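Local structure of putative sugar binding protein (Bacteroides vulgatus ATCC 8482, 3KEZ) at residues M284-K296 against I412-H424. The protein probably binds sugars at the outer membrane as a calcium-containing member of the SusD family of nutrient-binding proteins. Residues are numbered along the deposited sequence; the frame is centred on the assembly and turned at random.
Sequences MCITCSFYQLLKK and IDVKDSDINKTKH
Cys288 packs against the loop 412-424: its SG lies 3.3 Å from Thr422 O and touches Ile419 CD1, while its CB sits against Val414 O. Ile419 CD1 also reaches Tyr291, 3.7 Å from CD2. The Tyr291 ring, its CG anti to the backbone N (chi1 -178°), is placed beside Asp418, whose OD2 lies at the ring edge, 2.9 Å from Tyr291 OH. Lys295 bends back so that CD lies over one face of the Tyr291 ring, offset toward its rim, and NZ forms a salt bridge with Asp416 OD2 (2.7 Å), taking the syn lone pair. Gln292 NE2 donates to Asp416 OD2 (3.1 Å) from the anti side, tilted out of the carboxylate plane, in a nearly straight bond (164°). The other oxygen, Asp416 OD1, accepts from Asp418 N in an Asx turn, which, with the two donors on OD2, helps fix the carboxylate's rotation. The loop, which joins strands 409-410 and 430-431 in the SusD-family region, thus packs along the start and one flank of the helix, away from the calcium site. Replacing Asp416 by an alanine removes the carboxylate and would probably leave Lys295 and Gln292 without their shared acceptor and the Asx turn without its side-chain bond. At the helix start, Thr287 is the N-cap, OG1 accepting weakly from Phe290 N and hydrogen-bonding with Asp53 O. Its CG2 meets His424 CE1 at 3.4 Å, and His424 ND1 is hydrogen-bonded to Tyr68 OH. Water 3 bridges Ser289 OG, Ile412 N and His424 NE2; water 2 accepts from Ser289 N and donates to Ile412 O.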
# COMPACT_ATOMS: atom_id res chain seq x y z
N MSE A 284 -16.07 6.65 -2.45
CA MSE A 284 -15.68 6.19 -1.13
C MSE A 284 -15.41 7.38 -0.21
O MSE A 284 -14.81 8.38 -0.63
CB MSE A 284 -14.49 5.25 -1.23
CG MSE A 284 -13.27 5.86 -1.89
SE MSE A 284 -11.74 4.67 -2.20
CE MSE A 284 -10.96 4.63 -0.46
N CYS A 285 -15.92 7.30 1.04
CA CYS A 285 -15.79 8.41 2.00
C CYS A 285 -15.35 7.87 3.37
O CYS A 285 -15.26 6.64 3.57
CB CYS A 285 -17.13 9.11 2.15
SG CYS A 285 -18.43 8.02 2.77
N ILE A 286 -15.08 8.77 4.31
CA ILE A 286 -14.75 8.33 5.67
C ILE A 286 -16.03 7.88 6.38
O ILE A 286 -17.11 8.34 6.06
CB ILE A 286 -14.05 9.40 6.51
CG1 ILE A 286 -14.97 10.57 6.82
CG2 ILE A 286 -12.72 9.84 5.86
CD1 ILE A 286 -14.29 11.68 7.62
N THR A 287 -15.90 6.94 7.32
CA THR A 287 -17.01 6.57 8.18
C THR A 287 -17.23 7.65 9.26
O THR A 287 -16.32 8.44 9.56
CB THR A 287 -16.77 5.22 8.85
OG1 THR A 287 -15.50 5.29 9.51
CG2 THR A 287 -16.76 4.05 7.78
N CYS A 288 -18.42 7.70 9.84
CA CYS A 288 -18.66 8.63 10.96
C CYS A 288 -17.74 8.40 12.14
O CYS A 288 -17.25 9.35 12.77
CB CYS A 288 -20.10 8.53 11.42
SG CYS A 288 -21.27 9.15 10.17
N SER A 289 -17.54 7.13 12.48
CA SER A 289 -16.65 6.79 13.59
C SER A 289 -15.22 7.31 13.36
O SER A 289 -14.58 7.78 14.30
CB SER A 289 -16.61 5.27 13.87
OG SER A 289 -16.26 4.49 12.73
N PHE A 290 -14.73 7.26 12.12
CA PHE A 290 -13.38 7.76 11.86
C PHE A 290 -13.35 9.31 11.94
O PHE A 290 -12.42 9.89 12.49
CB PHE A 290 -12.82 7.33 10.52
CG PHE A 290 -11.49 7.95 10.22
CD1 PHE A 290 -10.35 7.47 10.82
CD2 PHE A 290 -11.38 9.04 9.38
CE1 PHE A 290 -9.10 8.04 10.55
CE2 PHE A 290 -10.17 9.62 9.14
CZ PHE A 290 -9.01 9.11 9.72
N TYR A 291 -14.36 9.96 11.36
CA TYR A 291 -14.49 11.41 11.50
C TYR A 291 -14.50 11.84 12.97
O TYR A 291 -13.79 12.79 13.35
CB TYR A 291 -15.72 11.91 10.76
CG TYR A 291 -15.92 13.40 10.80
CD1 TYR A 291 -14.89 14.27 10.47
CD2 TYR A 291 -17.14 13.95 11.19
CE1 TYR A 291 -15.07 15.63 10.49
CE2 TYR A 291 -17.33 15.32 11.23
CZ TYR A 291 -16.30 16.15 10.88
OH TYR A 291 -16.49 17.48 10.92
N GLN A 292 -15.28 11.13 13.80
CA GLN A 292 -15.34 11.44 15.23
C GLN A 292 -14.01 11.21 15.97
O GLN A 292 -13.61 12.05 16.79
CB GLN A 292 -16.48 10.70 15.89
CG GLN A 292 -17.81 11.29 15.39
CD GLN A 292 -19.02 10.58 15.92
OE1 GLN A 292 -18.94 9.51 16.55
NE2 GLN A 292 -20.19 11.15 15.62
N LEU A 293 -13.32 10.12 15.65
CA LEU A 293 -11.95 9.88 16.16
C LEU A 293 -11.00 11.01 15.77
O LEU A 293 -10.23 11.50 16.60
CB LEU A 293 -11.43 8.52 15.64
CG LEU A 293 -9.94 8.16 15.37
CD1 LEU A 293 -9.87 6.75 14.92
CD2 LEU A 293 -9.26 8.98 14.31
N LEU A 294 -11.07 11.43 14.49
CA LEU A 294 -10.11 12.41 13.98
C LEU A 294 -10.39 13.76 14.61
O LEU A 294 -9.46 14.46 15.02
CB LEU A 294 -10.12 12.48 12.44
CG LEU A 294 -8.99 13.27 11.75
CD1 LEU A 294 -7.60 12.73 12.11
CD2 LEU A 294 -9.16 13.36 10.20
N LYS A 295 -11.67 14.12 14.74
CA LYS A 295 -11.99 15.43 15.26
C LYS A 295 -11.95 15.55 16.79
O LYS A 295 -12.13 16.66 17.31
CB LYS A 295 -13.31 15.93 14.68
CG LYS A 295 -14.57 15.34 15.23
CD LYS A 295 -15.75 15.84 14.33
CE LYS A 295 -16.91 16.40 15.10
NZ LYS A 295 -18.10 15.50 15.15
N LYS A 296 -11.68 14.46 17.50
CA LYS A 296 -11.42 14.53 18.94
C LYS A 296 -10.41 15.65 19.25
O LYS A 296 -10.60 16.38 20.22
CB LYS A 296 -10.94 13.20 19.51
CG LYS A 296 -10.83 13.17 21.03
N ILE A 412 -18.68 0.79 13.40
CA ILE A 412 -19.53 1.38 14.44
C ILE A 412 -20.64 2.21 13.78
O ILE A 412 -20.38 3.14 13.00
CB ILE A 412 -18.73 2.31 15.39
CG1 ILE A 412 -17.35 1.73 15.72
CG2 ILE A 412 -19.51 2.59 16.68
CD1 ILE A 412 -17.39 0.36 16.28
N ASP A 413 -21.89 1.88 14.02
CA ASP A 413 -22.91 2.65 13.32
C ASP A 413 -23.29 3.85 14.17
O ASP A 413 -24.29 3.83 14.85
CB ASP A 413 -24.12 1.81 12.91
CG ASP A 413 -24.81 2.36 11.63
OD1 ASP A 413 -24.17 3.08 10.78
OD2 ASP A 413 -26.02 2.10 11.50
N VAL A 414 -22.44 4.86 14.16
CA VAL A 414 -22.71 6.13 14.83
C VAL A 414 -23.02 7.16 13.76
O VAL A 414 -22.57 7.03 12.62
CB VAL A 414 -21.53 6.61 15.70
CG1 VAL A 414 -21.43 5.77 16.94
CG2 VAL A 414 -20.20 6.58 14.92
N LYS A 415 -23.83 8.16 14.12
CA LYS A 415 -24.20 9.21 13.19
C LYS A 415 -23.47 10.52 13.53
O LYS A 415 -23.03 10.73 14.66
CB LYS A 415 -25.72 9.45 13.18
CG LYS A 415 -26.61 8.26 12.70
CD LYS A 415 -26.06 7.52 11.45
CE LYS A 415 -27.05 6.46 10.89
NZ LYS A 415 -27.05 5.17 11.64
N ASP A 416 -23.32 11.37 12.52
CA ASP A 416 -22.78 12.70 12.73
C ASP A 416 -23.51 13.69 11.84
O ASP A 416 -23.65 13.45 10.64
CB ASP A 416 -21.28 12.70 12.40
CG ASP A 416 -20.55 13.91 12.98
OD1 ASP A 416 -20.81 15.05 12.55
OD2 ASP A 416 -19.71 13.71 13.88
N SER A 417 -23.93 14.82 12.41
CA SER A 417 -24.68 15.79 11.65
C SER A 417 -23.79 16.60 10.69
O SER A 417 -24.32 17.25 9.80
CB SER A 417 -25.46 16.70 12.61
OG SER A 417 -24.59 17.26 13.57
N ASP A 418 -22.46 16.55 10.82
CA ASP A 418 -21.58 17.24 9.83
C ASP A 418 -21.49 16.45 8.53
O ASP A 418 -21.09 17.00 7.49
CB ASP A 418 -20.15 17.43 10.34
CG ASP A 418 -20.02 18.49 11.43
OD1 ASP A 418 -20.86 19.40 11.49
OD2 ASP A 418 -18.99 18.39 12.17
N ILE A 419 -21.78 15.14 8.60
CA ILE A 419 -21.76 14.27 7.43
C ILE A 419 -22.99 13.37 7.50
O ILE A 419 -22.89 12.16 7.70
CB ILE A 419 -20.46 13.45 7.34
CG1 ILE A 419 -20.13 12.71 8.66
CG2 ILE A 419 -19.34 14.37 6.90
CD1 ILE A 419 -18.85 11.93 8.60
N ASN A 420 -24.15 14.00 7.31
CA ASN A 420 -25.42 13.41 7.72
C ASN A 420 -25.96 12.38 6.76
O ASN A 420 -26.98 11.78 7.06
CB ASN A 420 -26.49 14.49 8.04
CG ASN A 420 -26.95 15.26 6.82
OD1 ASN A 420 -26.89 14.78 5.69
ND2 ASN A 420 -27.45 16.47 7.04
N LYS A 421 -25.30 12.15 5.63
CA LYS A 421 -25.69 11.05 4.73
C LYS A 421 -24.79 9.83 4.82
O LYS A 421 -25.02 8.83 4.14
CB LYS A 421 -25.77 11.54 3.28
CG LYS A 421 -26.95 12.47 3.03
CD LYS A 421 -26.95 13.05 1.62
CE LYS A 421 -28.04 14.10 1.48
NZ LYS A 421 -27.71 15.09 0.44
N THR A 422 -23.76 9.90 5.65
CA THR A 422 -22.83 8.80 5.79
C THR A 422 -23.35 7.80 6.82
O THR A 422 -23.51 8.13 7.99
CB THR A 422 -21.45 9.32 6.31
OG1 THR A 422 -20.95 10.34 5.43
CG2 THR A 422 -20.43 8.17 6.45
N LYS A 423 -23.59 6.58 6.41
CA LYS A 423 -24.08 5.57 7.34
C LYS A 423 -23.68 4.20 6.80
O LYS A 423 -23.61 4.01 5.59
CB LYS A 423 -25.61 5.67 7.53
CG LYS A 423 -26.44 5.33 6.32
CD LYS A 423 -27.99 5.38 6.65
CE LYS A 423 -28.39 4.44 7.82
NZ LYS A 423 -29.87 4.21 8.03
N HIS A 424 -23.42 3.26 7.71
CA HIS A 424 -23.08 1.91 7.26
C HIS A 424 -24.27 1.23 6.54
O HIS A 424 -25.44 1.52 6.81
CB HIS A 424 -22.53 1.06 8.41
CG HIS A 424 -21.13 1.41 8.78
ND1 HIS A 424 -20.05 1.07 7.99
CD2 HIS A 424 -20.64 2.12 9.82
CE1 HIS A 424 -18.95 1.54 8.55
NE2 HIS A 424 -19.27 2.17 9.67
O HOH W 1 -18.34 10.85 5.09
O HOH W 2 -19.24 4.95 11.36
O HOH W 3 -17.16 2.38 11.29
O HOH W 4 -21.03 16.78 14.33